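PDB 1VKZ: phosphoribosylamine--glycine ligase from Thermotoga maritima, which catalyses the ATP-dependent joining of glycine to 5-phosphoribosylamine, giving glycinamide ribonucleotide, ADP and phosphate in de novo purine biosynthesis. Local coordinates for residues K254-V259 against Y264-F269; I298-P303 against E353-F358; G150-K155 against K180-P185. All coordinates share one frame; numbering follows the deposited sequence.

How the contacts relate
Contact 1 is the buried one of the three, packing the end of helix 242-261 against the chain that leads into strand 269-277. Contacts 2 and 3 are only partly buried, and they lie on opposite sides of the chain's centre, their own centres about 32 Å apart. Contacts 1 and 3 both fall in the ATP-grasp region but hold different elements; contact 2 instead brings a helix of that region against the sheet that holds strand 356-364. The chemistry changes accordingly: a backbone hydrogen bond, a water and aliphatic packing in contact 1, side chains alone in contact 2, and one valine methyl against a peptide and an alanine, plus a bridging water, in contact 3.

Contact 1: residues K254-V259 against Y264-F269; sequences KTLWGV and YAYRGF
L256 turns its CD2 methyl toward Y266, meeting CB at 3.9 Å, where the two side chains cross at a slant. A branched aliphatic chain suits this buried place, since it can fill the angle between helix and returning chain. The carbonyl of L256 contributes as well: a water accepts from Y266 N at 3.2 Å and gives a weak bond to L256 O. Further on, V259 does most of the packing. With CG1 anti to the backbone N (chi1 -180°), this methyl rests 3.7 Å from Y264 O and 3.9 Å from Y264 CB; a compact beta-branched side chain fits closely against the bend. Y266 suits its place because its CB meets both aliphatic side chains. V259 O receives Y264 N at 3.1 Å, with an N-H...O angle of 157°, tying the helix directly to the chain that leaves it. The turn that follows helix 242-261 lies within the ATP-grasp region, and the Y266 side chain is about 7 Å from that of N287, a predicted magnesium ligand. Helix 98-105 covers the junction through V100, which touches V259, Y264 and Y266, while V203 of strand 195-204 packs on both L256 and Y266.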
loop_
_atom_site.group_PDB
_atom_site.type_symbol
_atom_site.label_atom_id
_atom_site.label_comp_id
_atom_site.label_asym_id
_atom_site.label_seq_id
_atom_site.Cartn_x
_atom_site.Cartn_y
_atom_site.Cartn_z
ATOM N N LYS A 254 13.878 -12.252 -9.266
ATOM C CA LYS A 254 14.810 -12.826 -8.296
ATOM C C LYS A 254 14.109 -13.028 -6.967
ATOM O O LYS A 254 14.373 -13.993 -6.268
ATOM C CB LYS A 254 16.066 -11.983 -8.136
ATOM C CG LYS A 254 17.260 -12.333 -9.051
ATOM C CD LYS A 254 18.440 -11.390 -8.712
ATOM C CE LYS A 254 19.822 -11.928 -9.117
ATOM N NZ LYS A 254 20.191 -11.644 -10.554
ATOM N N THR A 255 13.167 -12.138 -6.664
ATOM C CA THR A 255 12.299 -12.248 -5.484
ATOM C C THR A 255 11.383 -13.448 -5.564
ATOM O O THR A 255 11.225 -14.182 -4.591
ATOM C CB THR A 255 11.458 -10.981 -5.332
ATOM O OG1 THR A 255 12.316 -9.857 -5.093
ATOM C CG2 THR A 255 10.581 -11.044 -4.074
ATOM N N LEU A 256 10.766 -13.654 -6.713
ATOM C CA LEU A 256 9.886 -14.807 -6.888
ATOM C C LEU A 256 10.626 -16.130 -6.926
ATOM O O LEU A 256 10.131 -17.146 -6.396
ATOM C CB LEU A 256 9.029 -14.627 -8.128
ATOM C CG LEU A 256 8.159 -13.388 -7.992
ATOM C CD1 LEU A 256 7.346 -13.160 -9.242
ATOM C CD2 LEU A 256 7.288 -13.521 -6.748
ATOM N N TRP A 257 11.794 -16.145 -7.563
ATOM C CA TRP A 257 12.665 -17.329 -7.525
ATOM C C TRP A 257 13.017 -17.660 -6.073
ATOM O O TRP A 257 12.887 -18.825 -5.649
ATOM C CB TRP A 257 13.918 -17.142 -8.391
ATOM C CG TRP A 257 15.026 -18.075 -8.063
ATOM C CD1 TRP A 257 16.277 -17.742 -7.639
ATOM C CD2 TRP A 257 14.979 -19.499 -8.095
ATOM N NE1 TRP A 257 17.019 -18.871 -7.408
ATOM C CE2 TRP A 257 16.238 -19.969 -7.677
ATOM C CE3 TRP A 257 13.982 -20.439 -8.413
ATOM C CZ2 TRP A 257 16.534 -21.330 -7.587
ATOM C CZ3 TRP A 257 14.272 -21.793 -8.315
ATOM C CH2 TRP A 257 15.531 -22.222 -7.911
ATOM N N GLY A 258 13.421 -16.646 -5.309
ATOM C CA GLY A 258 13.776 -16.848 -3.921
ATOM C C GLY A 258 12.648 -17.466 -3.119
ATOM O O GLY A 258 12.880 -18.381 -2.336
ATOM N N VAL A 259 11.417 -17.000 -3.332
ATOM C CA VAL A 259 10.223 -17.613 -2.687
ATOM C C VAL A 259 10.078 -19.084 -3.074
ATOM O O VAL A 259 9.810 -19.940 -2.215
ATOM C CB VAL A 259 8.909 -16.879 -3.045
ATOM C CG1 VAL A 259 7.707 -17.546 -2.354
ATOM C CG2 VAL A 259 8.960 -15.393 -2.664
ATOM N N TYR A 264 7.934 -22.283 -1.299
ATOM C CA TYR A 264 6.612 -21.676 -1.286
ATOM C C TYR A 264 6.324 -21.097 -2.643
ATOM O O TYR A 264 7.238 -20.995 -3.457
ATOM C CB TYR A 264 6.601 -20.595 -0.206
ATOM C CG TYR A 264 6.928 -21.216 1.129
ATOM C CD1 TYR A 264 5.977 -21.949 1.800
ATOM C CD2 TYR A 264 8.195 -21.116 1.685
ATOM C CE1 TYR A 264 6.254 -22.553 3.005
ATOM C CE2 TYR A 264 8.484 -21.713 2.908
ATOM C CZ TYR A 264 7.499 -22.436 3.562
ATOM O OH TYR A 264 7.725 -23.069 4.770
ATOM N N ALA A 265 5.066 -20.737 -2.891
ATOM C CA ALA A 265 4.668 -20.092 -4.140
ATOM C C ALA A 265 3.912 -18.836 -3.814
ATOM O O ALA A 265 2.986 -18.857 -3.042
ATOM C CB ALA A 265 3.794 -21.006 -4.985
ATOM N N TYR A 266 4.316 -17.729 -4.420
ATOM C CA TYR A 266 3.700 -16.436 -4.159
ATOM C C TYR A 266 2.495 -16.302 -5.040
ATOM O O TYR A 266 2.593 -16.445 -6.249
ATOM C CB TYR A 266 4.655 -15.310 -4.458
ATOM C CG TYR A 266 4.219 -14.008 -3.896
ATOM C CD1 TYR A 266 3.155 -13.289 -4.449
ATOM C CD2 TYR A 266 4.893 -13.440 -2.838
ATOM C CE1 TYR A 266 2.772 -12.043 -3.922
ATOM C CE2 TYR A 266 4.511 -12.222 -2.318
ATOM C CZ TYR A 266 3.454 -11.545 -2.864
ATOM O OH TYR A 266 3.114 -10.359 -2.311
ATOM N N ARG A 267 1.360 -16.033 -4.403
ATOM C CA ARG A 267 0.100 -15.802 -5.079
ATOM C C ARG A 267 -0.396 -14.502 -4.528
ATOM O O ARG A 267 -0.424 -14.334 -3.314
ATOM C CB ARG A 267 -0.894 -16.904 -4.707
ATOM C CG ARG A 267 -0.324 -18.332 -4.751
ATOM C CD ARG A 267 -1.367 -19.396 -5.052
ATOM N NE ARG A 267 -1.886 -19.158 -6.398
ATOM C CZ ARG A 267 -3.127 -18.828 -6.715
ATOM N NH1 ARG A 267 -4.094 -18.719 -5.811
ATOM N NH2 ARG A 267 -3.411 -18.620 -7.976
ATOM N N GLY A 268 -0.797 -13.585 -5.398
ATOM C CA GLY A 268 -1.393 -12.335 -4.941
ATOM C C GLY A 268 -0.777 -11.102 -5.537
ATOM O O GLY A 268 -0.482 -11.058 -6.705
ATOM N N PHE A 269 -0.604 -10.083 -4.719
ATOM C CA PHE A 269 -0.053 -8.826 -5.166
ATOM C C PHE A 269 1.268 -8.650 -4.453
ATOM O O PHE A 269 1.372 -8.919 -3.246
ATOM C CB PHE A 269 -0.984 -7.655 -4.796
ATOM C CG PHE A 269 -2.371 -7.825 -5.270
ATOM C CD1 PHE A 269 -2.700 -7.525 -6.553
ATOM C CD2 PHE A 269 -3.341 -8.328 -4.444
ATOM C CE1 PHE A 269 -3.944 -7.684 -6.987
ATOM C CE2 PHE A 269 -4.578 -8.508 -4.887
ATOM C CZ PHE A 269 -4.890 -8.181 -6.163
HETATM O O HOH W 1 6.773 -17.963 -6.416
#

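Contact 2: residues I298-P303 against E353-F358; sequences IVTLNP and EGLIFF
T300 meets two residues of 353-358 with its two branches. Its CG2 methyl and L355 CD2 reach toward each other tip to tip, 3.7 Å apart, spanning backbones whose CA atoms are 9.1 Å from one another. Its OG1 lies at the edge of the F357 ring, in the ring plane and 3.6 Å from CE2, as the two side chains pass in opposite directions. The threonine torsion explains this division: at chi1 -57° OG1 sits beside the backbone N and CG2 is anti to it, so the hydroxyl can turn back along its own helix while the methyl faces the leucine. In the next shell, OG1 hydrogen-bonds to E296 O, one turn earlier in helix 294-301. L355 and F357 are held by backbone bonds to M379 and H377 of the antiparallel strand 374-382. W32 of helix 25-36 packs on V299 and L355 and stands edge-to-face with the F357 ring, so three parts of the enzyme converge here. A threonine can bond its hydroxyl to the helix backbone and still offer a methyl to L355, which with F357 supplies the apolar side. With that hydroxyl bonded within the helix, T300 adds dispersion and, probably, a faint attraction between its oxygen and the positive ring rim; the packing is modest, burying 116 Å².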
loop_
_atom_site.group_PDB
_atom_site.type_symbol
_atom_site.label_atom_id
_atom_site.label_comp_id
_atom_site.label_asym_id
_atom_site.label_seq_id
_atom_site.Cartn_x
_atom_site.Cartn_y
_atom_site.Cartn_z
ATOM N N ILE A 298 -4.515 3.062 -9.979
ATOM C CA ILE A 298 -4.251 1.947 -10.871
ATOM C C ILE A 298 -5.563 1.410 -11.396
ATOM O O ILE A 298 -5.749 1.253 -12.579
ATOM C CB ILE A 298 -3.450 0.836 -10.126
ATOM C CG1 ILE A 298 -2.018 1.313 -9.824
ATOM C CG2 ILE A 298 -3.407 -0.452 -10.957
ATOM C CD1 ILE A 298 -1.237 0.507 -8.658
ATOM N N VAL A 299 -6.483 1.134 -10.493
ATOM C CA VAL A 299 -7.817 0.631 -10.844
ATOM C C VAL A 299 -8.576 1.575 -11.781
ATOM O O VAL A 299 -9.213 1.143 -12.732
ATOM C CB VAL A 299 -8.630 0.381 -9.553
ATOM C CG1 VAL A 299 -10.062 0.079 -9.842
ATOM C CG2 VAL A 299 -8.005 -0.779 -8.755
ATOM N N THR A 300 -8.497 2.873 -11.512
ATOM C CA THR A 300 -9.208 3.840 -12.324
ATOM C C THR A 300 -8.567 3.914 -13.675
ATOM O O THR A 300 -9.208 4.320 -14.599
ATOM C CB THR A 300 -9.216 5.238 -11.682
ATOM O OG1 THR A 300 -9.794 5.171 -10.388
ATOM C CG2 THR A 300 -10.152 6.174 -12.421
ATOM N N LEU A 301 -7.301 3.516 -13.799
ATOM C CA LEU A 301 -6.624 3.559 -15.107
ATOM C C LEU A 301 -7.025 2.439 -16.060
ATOM O O LEU A 301 -6.891 2.598 -17.259
ATOM C CB LEU A 301 -5.103 3.567 -14.946
ATOM C CG LEU A 301 -4.506 4.875 -14.430
ATOM C CD1 LEU A 301 -3.037 4.680 -14.069
ATOM C CD2 LEU A 301 -4.670 6.003 -15.441
ATOM N N ASN A 302 -7.489 1.308 -15.527
ATOM C CA ASN A 302 -8.026 0.194 -16.351
ATOM C C ASN A 302 -8.745 -0.871 -15.533
ATOM O O ASN A 302 -8.170 -1.911 -15.273
ATOM C CB ASN A 302 -6.911 -0.515 -17.131
ATOM C CG ASN A 302 -7.458 -1.494 -18.146
ATOM O OD1 ASN A 302 -8.665 -1.658 -18.244
ATOM N ND2 ASN A 302 -6.582 -2.147 -18.900
ATOM N N PRO A 303 -9.991 -0.632 -15.148
ATOM C CA PRO A 303 -10.717 -1.535 -14.264
ATOM C C PRO A 303 -10.835 -2.961 -14.799
ATOM O O PRO A 303 -10.688 -3.931 -14.050
ATOM C CB PRO A 303 -12.112 -0.907 -14.208
ATOM C CG PRO A 303 -11.897 0.484 -14.504
ATOM C CD PRO A 303 -10.816 0.520 -15.522
ATOM N N GLU A 353 -22.739 13.628 -8.676
ATOM C CA GLU A 353 -21.842 12.667 -9.334
ATOM C C GLU A 353 -20.346 12.898 -9.062
ATOM O O GLU A 353 -19.959 13.805 -8.322
ATOM C CB GLU A 353 -22.173 12.538 -10.841
ATOM C CG GLU A 353 -21.807 13.711 -11.742
ATOM C CD GLU A 353 -22.285 13.483 -13.182
ATOM O OE1 GLU A 353 -22.060 12.368 -13.721
ATOM O OE2 GLU A 353 -22.903 14.400 -13.773
ATOM N N GLY A 354 -19.527 12.025 -9.640
ATOM C CA GLY A 354 -18.083 12.008 -9.409
ATOM C C GLY A 354 -17.624 10.637 -8.958
ATOM O O GLY A 354 -18.326 9.942 -8.239
ATOM N N LEU A 355 -16.440 10.245 -9.385
ATOM C CA LEU A 355 -15.861 9.031 -8.906
ATOM C C LEU A 355 -15.211 9.282 -7.563
ATOM O O LEU A 355 -14.176 9.902 -7.474
ATOM C CB LEU A 355 -14.837 8.509 -9.894
ATOM C CG LEU A 355 -14.354 7.107 -9.558
ATOM C CD1 LEU A 355 -15.538 6.159 -9.478
ATOM C CD2 LEU A 355 -13.336 6.660 -10.619
ATOM N N ILE A 356 -15.823 8.755 -6.516
ATOM C CA ILE A 356 -15.272 8.817 -5.175
ATOM C C ILE A 356 -15.072 7.402 -4.678
ATOM O O ILE A 356 -15.869 6.522 -4.967
ATOM C CB ILE A 356 -16.231 9.577 -4.221
ATOM C CG1 ILE A 356 -16.521 10.960 -4.757
ATOM C CG2 ILE A 356 -15.621 9.721 -2.796
ATOM C CD1 ILE A 356 -17.530 11.674 -3.971
ATOM N N PHE A 357 -13.969 7.174 -3.971
ATOM C CA PHE A 357 -13.771 5.952 -3.232
ATOM C C PHE A 357 -13.809 6.344 -1.779
ATOM O O PHE A 357 -13.197 7.311 -1.391
ATOM C CB PHE A 357 -12.455 5.305 -3.585
ATOM C CG PHE A 357 -12.369 4.865 -5.006
ATOM C CD1 PHE A 357 -13.318 3.987 -5.536
ATOM C CD2 PHE A 357 -11.344 5.287 -5.810
ATOM C CE1 PHE A 357 -13.239 3.562 -6.854
ATOM C CE2 PHE A 357 -11.270 4.876 -7.128
ATOM C CZ PHE A 357 -12.204 4.013 -7.645
ATOM N N PHE A 358 -14.551 5.582 -0.994
ATOM C CA PHE A 358 -14.801 5.859 0.391
ATOM C C PHE A 358 -13.914 5.004 1.251
ATOM O O PHE A 358 -13.641 3.835 0.940
ATOM C CB PHE A 358 -16.248 5.542 0.715
ATOM C CG PHE A 358 -17.232 6.411 -0.021
ATOM C CD1 PHE A 358 -17.681 6.060 -1.277
ATOM C CD2 PHE A 358 -17.726 7.562 0.560
ATOM C CE1 PHE A 358 -18.554 6.845 -1.952
ATOM C CE2 PHE A 358 -18.623 8.350 -0.122
ATOM C CZ PHE A 358 -19.031 7.990 -1.383
#

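Contact 3: residues G150-K155 against K180-P185; sequences GLARGK and KGVKGP
The L151-A152 peptide is the flat group that meets V182. It receives the CG2 methyl of V182 on the side that carries its oxygen and the next CA, not stacked over it: CG2 is 3.5 Å from L151 O and 3.8 Å from A152 CA. The same methyl also touches A152 CB at 3.8 Å. V182 places it there with CG1 anti to the backbone N (chi1 -177°), which leaves CG2 beside that N and directed at the facing loop; a buried, branched valine can present one methyl in this way. The small methyl of A152 fits beside V182 CG2, consistent with the 6.2 Å between A152 CA and V182 CA. Alongside, a water accepts from G150 N at 2.9 Å and gives a weak bond to K183 O. G150 and G154 probably belong to the glycine-rich loop that, in related ATP-grasp enzymes, folds over the ATP phosphates; both segments belong to the predicted ATP-binding region. Loop 150-155 joins antiparallel strands 144-148 and 157-160, while 180-185 runs from helix 163-175 into strand 186-190, the other neighbour of 144-148; a backbone hydrogen bond between P185 and D149, in which P185 can only supply its carbonyl, continues that pairing.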
loop_
_atom_site.group_PDB
_atom_site.type_symbol
_atom_site.label_atom_id
_atom_site.label_comp_id
_atom_site.label_asym_id
_atom_site.label_seq_id
_atom_site.Cartn_x
_atom_site.Cartn_y
_atom_site.Cartn_z
ATOM N N GLY A 150 9.273 -5.508 12.840
ATOM C CA GLY A 150 7.868 -5.813 12.705
ATOM C C GLY A 150 7.055 -4.699 12.108
ATOM O O GLY A 150 7.553 -3.613 11.800
ATOM N N LEU A 151 5.782 -5.002 11.916
ATOM C CA LEU A 151 4.818 -4.029 11.415
ATOM C C LEU A 151 4.679 -2.917 12.442
ATOM O O LEU A 151 4.661 -3.175 13.660
ATOM C CB LEU A 151 3.472 -4.702 11.196
ATOM C CG LEU A 151 3.488 -5.968 10.333
ATOM C CD1 LEU A 151 2.149 -6.673 10.463
ATOM C CD2 LEU A 151 3.791 -5.600 8.889
ATOM N N ALA A 152 4.648 -1.680 11.955
ATOM C CA ALA A 152 4.514 -0.502 12.830
ATOM C C ALA A 152 3.403 0.401 12.317
ATOM O O ALA A 152 3.320 1.582 12.687
ATOM C CB ALA A 152 5.851 0.266 12.915
ATOM N N ARG A 153 2.524 -0.184 11.500
ATOM C CA ARG A 153 1.580 0.570 10.695
ATOM C C ARG A 153 2.392 1.581 9.896
ATOM O O ARG A 153 2.124 2.778 9.953
ATOM C CB ARG A 153 0.546 1.271 11.594
ATOM N N GLY A 154 3.414 1.090 9.185
ATOM C CA GLY A 154 4.313 1.949 8.409
ATOM C C GLY A 154 4.689 3.232 9.135
ATOM O O GLY A 154 4.673 4.311 8.542
ATOM N N LYS A 155 4.993 3.120 10.430
ATOM C CA LYS A 155 5.500 4.249 11.217
ATOM C C LYS A 155 6.844 3.905 11.881
ATOM O O LYS A 155 7.273 4.597 12.798
ATOM C CB LYS A 155 4.484 4.663 12.311
ATOM C CG LYS A 155 3.138 5.207 11.794
ATOM C CD LYS A 155 2.427 6.043 12.880
ATOM C CE LYS A 155 1.285 6.905 12.310
ATOM N NZ LYS A 155 0.654 7.781 13.347
ATOM N N LYS A 180 4.308 2.213 20.600
ATOM C CA LYS A 180 3.504 1.236 21.356
ATOM C C LYS A 180 3.142 0.025 20.477
ATOM O O LYS A 180 2.591 0.191 19.375
ATOM C CB LYS A 180 2.226 1.903 21.878
ATOM C CG LYS A 180 1.464 1.086 22.903
ATOM C CD LYS A 180 2.150 1.142 24.254
ATOM C CE LYS A 180 1.382 0.374 25.311
ATOM N NZ LYS A 180 1.952 0.624 26.667
ATOM N N GLY A 181 3.474 -1.177 20.963
ATOM C CA GLY A 181 3.245 -2.416 20.210
ATOM C C GLY A 181 4.277 -2.722 19.128
ATOM O O GLY A 181 4.016 -3.520 18.212
ATOM N N VAL A 182 5.446 -2.089 19.222
ATOM C CA VAL A 182 6.574 -2.429 18.363
ATOM C C VAL A 182 7.826 -2.581 19.221
ATOM O O VAL A 182 8.141 -1.738 20.064
ATOM C CB VAL A 182 6.785 -1.414 17.255
ATOM C CG1 VAL A 182 7.940 -1.863 16.349
ATOM C CG2 VAL A 182 5.480 -1.227 16.443
ATOM N N LYS A 183 8.527 -3.679 19.001
ATOM C CA LYS A 183 9.566 -4.129 19.904
ATOM C C LYS A 183 10.286 -5.272 19.226
ATOM O O LYS A 183 9.672 -6.084 18.555
ATOM C CB LYS A 183 8.926 -4.585 21.211
ATOM C CG LYS A 183 9.783 -5.454 22.116
ATOM C CD LYS A 183 9.163 -5.527 23.527
ATOM C CE LYS A 183 9.573 -6.785 24.286
ATOM N NZ LYS A 183 9.303 -6.648 25.745
ATOM N N GLY A 184 11.596 -5.321 19.369
ATOM C CA GLY A 184 12.378 -6.339 18.704
ATOM C C GLY A 184 13.432 -5.708 17.816
ATOM O O GLY A 184 13.591 -4.482 17.794
ATOM N N PRO A 185 14.141 -6.549 17.072
ATOM C CA PRO A 185 15.321 -6.113 16.352
ATOM C C PRO A 185 15.014 -4.974 15.408
ATOM O O PRO A 185 13.846 -4.755 15.051
ATOM C CB PRO A 185 15.725 -7.355 15.552
ATOM C CG PRO A 185 15.066 -8.517 16.264
ATOM C CD PRO A 185 13.839 -7.976 16.856
HETATM O O HOH W 2 9.998 -4.920 15.591
#